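Local coordinates for protein probable serine protease HTRA3 (Homo sapiens, PDB 2P3W) that is a probable serine protease of the HtrA family whose PDZ domain binds the C-terminal end of peptide ligands, at residues D57-V62 and L85-G90; S35-Q40 and R65-S70; G51-G56 and F96-E101. All blocks are in the same frame, centred on the assembly; numbering follows the deposited sequence.

Contact 1 (D57-V62 and L85-G90)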
loop_
_atom_site.group_PDB
_atom_site.type_symbol
_atom_site.label_atom_id
_atom_site.label_comp_id
_atom_site.label_asym_id
_atom_site.label_seq_id
_atom_site.Cartn_x
_atom_site.Cartn_y
_atom_site.Cartn_z
ATOM N N ASP A 57 10.402 -0.728 -11.566
ATOM C CA ASP A 57 10.787 0.573 -12.122
ATOM C C ASP A 57 11.730 1.259 -11.154
ATOM O O ASP A 57 11.622 1.077 -9.938
ATOM C CB ASP A 57 9.559 1.444 -12.350
ATOM C CG ASP A 57 8.806 1.107 -13.610
ATOM O OD1 ASP A 57 9.246 0.231 -14.384
ATOM O OD2 ASP A 57 7.780 1.793 -13.839
ATOM N N ILE A 58 12.695 2.009 -11.664
ATOM C CA ILE A 58 13.495 2.881 -10.789
ATOM C C ILE A 58 13.214 4.336 -11.137
ATOM O O ILE A 58 13.415 4.745 -12.279
ATOM C CB ILE A 58 15.004 2.565 -10.897
ATOM C CG1 ILE A 58 15.296 1.117 -10.486
ATOM C CG2 ILE A 58 15.831 3.516 -10.013
ATOM C CD1 ILE A 58 16.645 0.569 -10.893
ATOM N N ILE A 59 12.803 5.121 -10.145
ATOM C CA ILE A 59 12.477 6.528 -10.315
ATOM C C ILE A 59 13.764 7.288 -10.022
ATOM O O ILE A 59 14.346 7.162 -8.930
ATOM C CB ILE A 59 11.303 6.974 -9.395
ATOM C CG1 ILE A 59 10.051 6.108 -9.655
ATOM C CG2 ILE A 59 11.004 8.445 -9.611
ATOM C CD1 ILE A 59 8.953 6.286 -8.666
ATOM N N VAL A 60 14.252 8.042 -11.015
ATOM C CA VAL A 60 15.529 8.736 -10.897
ATOM C C VAL A 60 15.471 10.268 -10.808
ATOM O O VAL A 60 16.406 10.874 -10.305
ATOM C CB VAL A 60 16.509 8.287 -11.993
ATOM C CG1 VAL A 60 16.765 6.774 -11.850
ATOM C CG2 VAL A 60 15.979 8.608 -13.377
ATOM N N LYS A 61 14.382 10.883 -11.269
ATOM C CA LYS A 61 14.188 12.319 -11.146
ATOM C C LYS A 61 12.722 12.653 -10.943
ATOM O O LYS A 61 11.838 11.894 -11.342
ATOM C CB LYS A 61 14.677 13.051 -12.401
ATOM C CG LYS A 61 16.170 13.014 -12.592
ATOM C CD LYS A 61 16.616 13.993 -13.688
ATOM C CE LYS A 61 18.138 14.082 -13.752
ATOM N NZ LYS A 61 18.699 14.850 -12.592
ATOM N N VAL A 62 12.486 13.768 -10.269
ATOM C CA VAL A 62 11.146 14.331 -10.130
ATOM C C VAL A 62 11.219 15.811 -10.496
ATOM O O VAL A 62 12.032 16.551 -9.942
ATOM C CB VAL A 62 10.569 14.126 -8.714
ATOM C CG1 VAL A 62 11.500 14.664 -7.623
ATOM C CG2 VAL A 62 9.186 14.757 -8.580
ATOM N N LEU A 85 7.891 12.295 -13.445
ATOM C CA LEU A 85 8.790 11.273 -12.913
ATOM C C LEU A 85 9.548 10.615 -14.051
ATOM O O LEU A 85 8.921 10.105 -14.971
ATOM C CB LEU A 85 8.014 10.216 -12.127
ATOM C CG LEU A 85 7.258 10.703 -10.867
ATOM C CD1 LEU A 85 6.527 9.604 -10.163
ATOM C CD2 LEU A 85 8.222 11.392 -9.919
ATOM N N GLU A 86 10.873 10.645 -13.961
ATOM C CA GLU A 86 11.779 9.987 -14.899
ATOM C C GLU A 86 12.068 8.602 -14.353
ATOM O O GLU A 86 12.512 8.458 -13.211
ATOM C CB GLU A 86 13.082 10.794 -14.983
ATOM C CG GLU A 86 14.119 10.418 -16.067
ATOM C CD GLU A 86 15.232 11.492 -16.193
ATOM O OE1 GLU A 86 14.923 12.694 -16.386
ATOM O OE2 GLU A 86 16.424 11.144 -16.074
ATOM N N VAL A 87 11.821 7.590 -15.173
ATOM C CA VAL A 87 11.907 6.205 -14.752
ATOM C C VAL A 87 12.836 5.419 -15.682
ATOM O O VAL A 87 12.850 5.606 -16.890
ATOM C CB VAL A 87 10.493 5.558 -14.771
ATOM C CG1 VAL A 87 10.549 4.035 -14.887
ATOM C CG2 VAL A 87 9.647 6.030 -13.565
ATOM N N ARG A 88 13.631 4.547 -15.077
ATOM C CA ARG A 88 14.416 3.556 -15.794
ATOM C C ARG A 88 13.695 2.226 -15.692
ATOM O O ARG A 88 13.458 1.744 -14.570
ATOM C CB ARG A 88 15.792 3.401 -15.153
ATOM C CG ARG A 88 16.599 4.668 -15.078
ATOM C CD ARG A 88 17.106 5.083 -16.427
ATOM N NE ARG A 88 17.805 6.359 -16.310
ATOM C CZ ARG A 88 17.288 7.558 -16.597
ATOM N NH1 ARG A 88 16.038 7.686 -17.041
ATOM N NH2 ARG A 88 18.047 8.649 -16.436
ATOM N N ARG A 89 13.376 1.629 -16.846
ATOM C CA ARG A 89 12.737 0.316 -16.912
ATOM C C ARG A 89 13.556 -0.573 -17.833
ATOM O O ARG A 89 13.455 -0.460 -19.027
ATOM C CB ARG A 89 11.314 0.459 -17.445
ATOM C CG ARG A 89 10.533 -0.874 -17.510
ATOM C CD ARG A 89 9.154 -0.676 -18.009
ATOM N NE ARG A 89 8.344 0.083 -17.046
ATOM C CZ ARG A 89 7.144 0.601 -17.318
ATOM N NH1 ARG A 89 6.609 0.475 -18.524
ATOM N NH2 ARG A 89 6.497 1.281 -16.392
ATOM N N GLY A 90 14.399 -1.430 -17.274
ATOM C CA GLY A 90 15.398 -2.134 -18.081
ATOM C C GLY A 90 16.253 -1.143 -18.866
ATOM O O GLY A 90 16.845 -0.229 -18.284
#
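Asp57 and Arg89 meet through a side-on, two-pronged salt bridge: Arg89 NE reaches Asp57 OD1 at 2.8 Å and Arg89 NH2 reaches Asp57 OD2 at 2.9 Å. Both oxygens offer their syn lone pairs, and carboxylate and guanidinium lie nearly coplanar, 16° apart. The Arg89 chain runs straight out and then turns at chi3 (-68°), which swings NE and NH2 back to the carboxylate. Asp57 CG also touches Val87 CG1. Ile58 pairs with Arg88 by two backbone bonds, the shorter from Arg88 N to Ile58 O at 2.8 Å. Ile59, in a non-hydrogen-bonded pair with Val87, turns its CG1 to Val87 CG2 (3.9 Å) on the face that also carries Val62 and Leu85. At Val60 the register slips by one residue, a beta bulge; its N donates to Glu86 O, while its CG2 sits over the centre of one face of the Arg88 guanidinium, 3.6 Å from CZ. That guanidinium also forms salt bridges through NH2 to Glu86 OE2 and through NH1 to Asp93. Lys61 lies alongside Glu86, its CD 3.4 Å from Glu86 OE1, with the ammonium led away. Val62 CG2 packs on Leu85 CD2 at 3.7 Å. One face of the antiparallel pair, that of Ile59, Val62, Leu85 and Val87, is thus apolar and buried; the other carries Lys61, Glu86 and Arg88 beside the buried Ile58. Asp57 OD2 also accepts from Gln54 N and Arg89 NH2 also donates to Gly52 O, so the coplanar pair is fixed in rotation and ties the loop before strand 58-62 to the end of strand 83-89.

Contact 2 (S35-Q40 and R65-S70); sequences SGIYVQ and RPLVDS
A water gripped by both segments carries the polar part of the contact: it donates to Val68 O at 2.8 Å and accepts from Gly36 N at 3.0 Å, bridging two backbones that form no ladder here. Beside it Gly36 CA points a C-H at Leu67 O, 3.3 Å away. Gly36 has a positive phi of 140°, a conformation in which a CB would press on the preceding carbonyl oxygen. The Ser35 hydroxyl lies against the methyl CG1 of Val68, OG to CG1 3.3 Å.

Ile37 supplies the apolar part. With chi1 -52° and chi2 -53°, it brings its CD1 to the peptide joining Asp69 to Ser70, Ile37 CD1 lying 3.4 Å from Ser70 N. Its CG1 meets Leu67 CB more loosely, at 4.2 Å, and the two side chains cross at a slant. Asp69 is the N-cap of helix 70-79, its side chain capping a backbone N of the first turn, and its OD1 also hydrogen-bonds Ser71 OG; Ser70 N is taken by Thr14 OG1.

The contact therefore joins the beginning of strand 37-42 to the turn leading into helix 70-79, whose start probably flanks the peptide groove of the PDZ fold together with strand 10-14. Ser70 is touched by Arg110 of the second subunit. Ile37 also packs on Met12 of strand 10-14 and on Leu73 of the helix, while Leu67 reaches across to Ile59 and Val62 of strand 58-62.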
loop_
_atom_site.group_PDB
_atom_site.type_symbol
_atom_site.label_atom_id
_atom_site.label_comp_id
_atom_site.label_asym_id
_atom_site.label_seq_id
_atom_site.Cartn_x
_atom_site.Cartn_y
_atom_site.Cartn_z
ATOM N N SER A 35 21.657 4.729 -8.418
ATOM C CA SER A 35 21.009 5.738 -7.585
ATOM C C SER A 35 19.560 5.853 -7.989
ATOM O O SER A 35 19.252 5.736 -9.176
ATOM C CB SER A 35 21.709 7.088 -7.788
ATOM O OG SER A 35 21.251 8.041 -6.854
ATOM N N GLY A 36 18.671 6.099 -7.029
ATOM C CA GLY A 36 17.257 6.324 -7.324
ATOM C C GLY A 36 16.339 5.654 -6.301
ATOM O O GLY A 36 16.789 5.235 -5.220
ATOM N N ILE A 37 15.067 5.566 -6.667
ATOM C CA ILE A 37 14.034 4.962 -5.838
ATOM C C ILE A 37 13.451 3.748 -6.528
ATOM O O ILE A 37 12.856 3.853 -7.599
ATOM C CB ILE A 37 12.868 5.951 -5.580
ATOM C CG1 ILE A 37 13.377 7.307 -5.046
ATOM C CG2 ILE A 37 11.862 5.323 -4.658
ATOM C CD1 ILE A 37 14.248 7.219 -3.885
ATOM N N TYR A 38 13.585 2.587 -5.901
ATOM C CA TYR A 38 13.028 1.359 -6.472
ATOM C C TYR A 38 11.544 1.172 -6.156
ATOM O O TYR A 38 11.111 1.345 -5.006
ATOM C CB TYR A 38 13.808 0.202 -5.940
ATOM C CG TYR A 38 13.423 -1.151 -6.508
ATOM C CD1 TYR A 38 13.797 -1.526 -7.789
ATOM C CD2 TYR A 38 12.698 -2.040 -5.750
ATOM C CE1 TYR A 38 13.444 -2.780 -8.303
ATOM C CE2 TYR A 38 12.345 -3.298 -6.237
ATOM C CZ TYR A 38 12.710 -3.659 -7.514
ATOM O OH TYR A 38 12.354 -4.921 -7.977
ATOM N N VAL A 39 10.767 0.802 -7.172
ATOM C CA VAL A 39 9.329 0.565 -6.991
ATOM C C VAL A 39 9.123 -0.911 -6.658
ATOM O O VAL A 39 9.096 -1.784 -7.543
ATOM C CB VAL A 39 8.499 0.966 -8.230
ATOM C CG1 VAL A 39 6.997 0.735 -7.986
ATOM C CG2 VAL A 39 8.786 2.401 -8.639
ATOM N N GLN A 40 8.985 -1.174 -5.356
ATOM C CA GLN A 40 8.755 -2.529 -4.865
ATOM C C GLN A 40 7.350 -3.009 -5.207
ATOM O O GLN A 40 7.183 -4.146 -5.624
ATOM C CB GLN A 40 9.017 -2.605 -3.353
ATOM C CG GLN A 40 8.794 -3.970 -2.718
ATOM C CD GLN A 40 9.737 -5.059 -3.176
ATOM O OE1 GLN A 40 10.892 -4.806 -3.472
ATOM N NE2 GLN A 40 9.259 -6.310 -3.155
ATOM N N ARG A 65 14.671 17.102 -10.885
ATOM C CA ARG A 65 15.601 16.999 -9.781
ATOM C C ARG A 65 15.994 15.563 -9.518
ATOM O O ARG A 65 15.128 14.693 -9.423
ATOM C CB ARG A 65 14.974 17.571 -8.528
ATOM C CG ARG A 65 14.577 19.015 -8.664
ATOM C CD ARG A 65 14.270 19.600 -7.316
ATOM N NE ARG A 65 13.328 18.741 -6.598
ATOM C CZ ARG A 65 12.009 18.760 -6.747
ATOM N NH1 ARG A 65 11.424 19.611 -7.584
ATOM N NH2 ARG A 65 11.272 17.923 -6.034
ATOM N N PRO A 66 17.300 15.308 -9.338
ATOM C CA PRO A 66 17.748 13.947 -9.041
ATOM C C PRO A 66 17.213 13.399 -7.723
ATOM O O PRO A 66 17.156 14.115 -6.722
ATOM C CB PRO A 66 19.277 14.058 -9.008
ATOM C CG PRO A 66 19.577 15.491 -8.883
ATOM C CD PRO A 66 18.422 16.265 -9.415
ATOM N N LEU A 67 16.816 12.129 -7.739
ATOM C CA LEU A 67 16.404 11.405 -6.531
ATOM C C LEU A 67 17.464 10.411 -6.089
ATOM O O LEU A 67 17.898 9.567 -6.883
ATOM C CB LEU A 67 15.089 10.669 -6.779
ATOM C CG LEU A 67 13.864 11.584 -6.872
ATOM C CD1 LEU A 67 12.635 10.857 -7.394
ATOM C CD2 LEU A 67 13.588 12.222 -5.537
ATOM N N VAL A 68 17.897 10.531 -4.834
ATOM C CA VAL A 68 18.838 9.570 -4.249
ATOM C C VAL A 68 18.267 8.847 -3.025
ATOM O O VAL A 68 18.791 7.813 -2.637
ATOM C CB VAL A 68 20.193 10.226 -3.907
ATOM C CG1 VAL A 68 20.799 10.860 -5.167
ATOM C CG2 VAL A 68 20.049 11.272 -2.788
ATOM N N ASP A 69 17.209 9.386 -2.414
ATOM C CA ASP A 69 16.667 8.803 -1.163
ATOM C C ASP A 69 15.163 8.892 -1.128
ATOM O O ASP A 69 14.567 9.861 -1.580
ATOM C CB ASP A 69 17.236 9.523 0.070
ATOM C CG ASP A 69 16.941 8.782 1.369
ATOM O OD1 ASP A 69 15.964 9.119 2.083
ATOM O OD2 ASP A 69 17.673 7.825 1.666
ATOM N N SER A 70 14.525 7.855 -0.607
ATOM C CA SER A 70 13.060 7.817 -0.575
ATOM C C SER A 70 12.431 9.051 0.107
ATOM O O SER A 70 11.364 9.527 -0.324
ATOM C CB SER A 70 12.585 6.516 0.061
ATOM O OG SER A 70 12.978 6.443 1.415
HETATM O O HOH W 1 19.918 5.913 -4.314
#

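Contact 3 (G51-G56 and F96-E101); sequences GGIQDG and FSIAPE
Phe96 lays its ring across the turn that ends helix 47-51, with Ile53 over one face and the carbonyls of Gly51 and Gly52 approaching obliquely. Ile53 CG1 stands 4.1 Å from the Phe96 ring centroid and 19° off its normal, a CH-pi contact displaced toward the CD2 rim. Gly51 O comes to 3.1 Å from Phe96 CD1, and Gly52 O lies 3.7 Å from Phe96 CZ.

Ile53 touches a second residue with the end of the same branch: its chain is extended at chi2 (176°), which carries Ile53 CD1 past the ring to Ile98 CG1 at 3.8 Å. Ile98 sends its own CD1 to Gly51 CA at 3.7 Å. The absence of a side chain at Gly51 makes room for this methyl, since a CB there would fall on it. Gly52 has positive phi and closes the helix in a Schellman motif. A water accepts from Ser97 N at 3.1 Å and makes a weak, long bond to Gly51 O.

The contact seats the C-terminal end of helix 47-51 on strand 92-103, which pairs with strands 83-89 and 5-7. Phe96 leans on Val87 and Arg89 of strand 83-89, and Ile98 also meets Pro47 at the start of the helix and Ile8.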
loop_
_atom_site.group_PDB
_atom_site.type_symbol
_atom_site.label_atom_id
_atom_site.label_comp_id
_atom_site.label_asym_id
_atom_site.label_seq_id
_atom_site.Cartn_x
_atom_site.Cartn_y
_atom_site.Cartn_z
ATOM N N GLY A 51 -1.194 5.724 -14.258
ATOM C CA GLY A 51 -0.201 6.464 -15.034
ATOM C C GLY A 51 0.829 5.615 -15.742
ATOM O O GLY A 51 1.559 6.138 -16.606
ATOM N N GLY A 52 0.898 4.324 -15.403
ATOM C CA GLY A 52 1.767 3.361 -16.117
ATOM C C GLY A 52 3.022 2.885 -15.409
ATOM O O GLY A 52 3.840 2.158 -15.990
ATOM N N ILE A 53 3.206 3.304 -14.173
ATOM C CA ILE A 53 4.339 2.844 -13.389
ATOM C C ILE A 53 4.130 1.362 -13.017
ATOM O O ILE A 53 2.997 0.915 -12.790
ATOM C CB ILE A 53 4.549 3.767 -12.186
ATOM C CG1 ILE A 53 5.031 5.166 -12.715
ATOM C CG2 ILE A 53 5.544 3.153 -11.202
ATOM C CD1 ILE A 53 5.194 6.224 -11.708
ATOM N N GLN A 54 5.228 0.609 -12.999
ATOM C CA GLN A 54 5.205 -0.841 -12.795
ATOM C C GLN A 54 6.249 -1.240 -11.768
ATOM O O GLN A 54 7.283 -0.580 -11.630
ATOM C CB GLN A 54 5.463 -1.563 -14.104
ATOM C CG GLN A 54 4.315 -1.391 -15.082
ATOM C CD GLN A 54 4.621 -1.830 -16.499
ATOM O OE1 GLN A 54 5.660 -2.459 -16.765
ATOM N NE2 GLN A 54 3.685 -1.540 -17.429
ATOM N N ASP A 55 6.000 -2.332 -11.038
ATOM C CA ASP A 55 7.016 -2.746 -10.078
ATOM C C ASP A 55 8.314 -3.126 -10.804
ATOM O O ASP A 55 8.326 -3.573 -11.961
ATOM C CB ASP A 55 6.519 -3.813 -9.100
ATOM C CG ASP A 55 5.907 -5.000 -9.777
ATOM O OD1 ASP A 55 6.456 -5.470 -10.794
ATOM O OD2 ASP A 55 4.890 -5.491 -9.265
ATOM N N GLY A 56 9.426 -2.845 -10.145
ATOM C CA GLY A 56 10.743 -3.003 -10.735
ATOM C C GLY A 56 11.286 -1.705 -11.335
ATOM O O GLY A 56 12.489 -1.621 -11.629
ATOM N N PHE A 96 6.730 9.985 -16.947
ATOM C CA PHE A 96 5.328 9.856 -16.521
ATOM C C PHE A 96 4.913 11.170 -15.841
ATOM O O PHE A 96 5.742 11.854 -15.274
ATOM C CB PHE A 96 5.143 8.719 -15.518
ATOM C CG PHE A 96 5.470 7.356 -16.063
ATOM C CD1 PHE A 96 4.581 6.695 -16.870
ATOM C CD2 PHE A 96 6.706 6.778 -15.822
ATOM C CE1 PHE A 96 4.891 5.443 -17.419
ATOM C CE2 PHE A 96 7.013 5.515 -16.351
ATOM C CZ PHE A 96 6.101 4.855 -17.144
ATOM N N SER A 97 3.637 11.538 -15.971
ATOM C CA SER A 97 3.120 12.673 -15.215
ATOM C C SER A 97 2.043 12.143 -14.289
ATOM O O SER A 97 0.977 11.725 -14.688
ATOM C CB SER A 97 2.618 13.819 -16.080
ATOM O OG SER A 97 2.289 14.909 -15.233
ATOM N N ILE A 98 2.409 12.105 -13.021
ATOM C CA ILE A 98 1.626 11.422 -12.000
ATOM C C ILE A 98 1.136 12.455 -11.014
ATOM O O ILE A 98 1.919 12.993 -10.230
ATOM C CB ILE A 98 2.458 10.357 -11.213
ATOM C CG1 ILE A 98 3.122 9.333 -12.173
ATOM C CG2 ILE A 98 1.583 9.676 -10.199
ATOM C CD1 ILE A 98 2.151 8.558 -13.045
ATOM N N ALA A 99 -0.162 12.758 -11.055
ATOM C CA ALA A 99 -0.761 13.665 -10.081
ATOM C C ALA A 99 -1.121 12.972 -8.767
ATOM O O ALA A 99 -1.944 12.046 -8.776
ATOM C CB ALA A 99 -2.048 14.289 -10.694
ATOM N N PRO A 100 -0.525 13.401 -7.633
ATOM C CA PRO A 100 -0.943 12.785 -6.361
ATOM C C PRO A 100 -2.437 12.943 -6.131
ATOM O O PRO A 100 -2.977 14.007 -6.350
ATOM C CB PRO A 100 -0.131 13.559 -5.294
ATOM C CG PRO A 100 1.087 14.049 -6.040
ATOM C CD PRO A 100 0.578 14.367 -7.451
ATOM N N GLU A 101 -3.088 11.855 -5.756
ATOM C CA GLU A 101 -4.492 11.839 -5.333
ATOM C C GLU A 101 -4.609 12.380 -3.923
ATOM O O GLU A 101 -3.790 12.074 -3.070
ATOM C CB GLU A 101 -5.010 10.406 -5.389
ATOM C CG GLU A 101 -6.474 10.235 -5.067
ATOM C CD GLU A 101 -7.037 8.867 -5.527
ATOM O OE1 GLU A 101 -6.436 8.164 -6.406
ATOM O OE2 GLU A 101 -8.092 8.478 -4.960
HETATM O O HOH W 2 1.528 9.491 -16.870
#

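How the contacts relate
All three contacts reach the same antiparallel sheet of the PDZ domain. Strand 58-62 of contact 1 pairs with both strands of contact 2, 37-42 and 65-66; Ile59 N probably bonds Ile37 O at 2.8 Å. Contact 3, centred about 10 Å from the centre of contact 1, joins it where Leu85 N lies 2.9 Å from Phe96 O. Contacts 2 and 3, about 14 Å between centres, lie on opposite sides of the chain's centre. Strand 10-14 and helix 70-79, beside contact 2, probably form the peptide groove; Arg110, in the C-terminal peptide sequence of the second subunit, packs on Ser70 of contact 2, consistent with that tail occupying the groove.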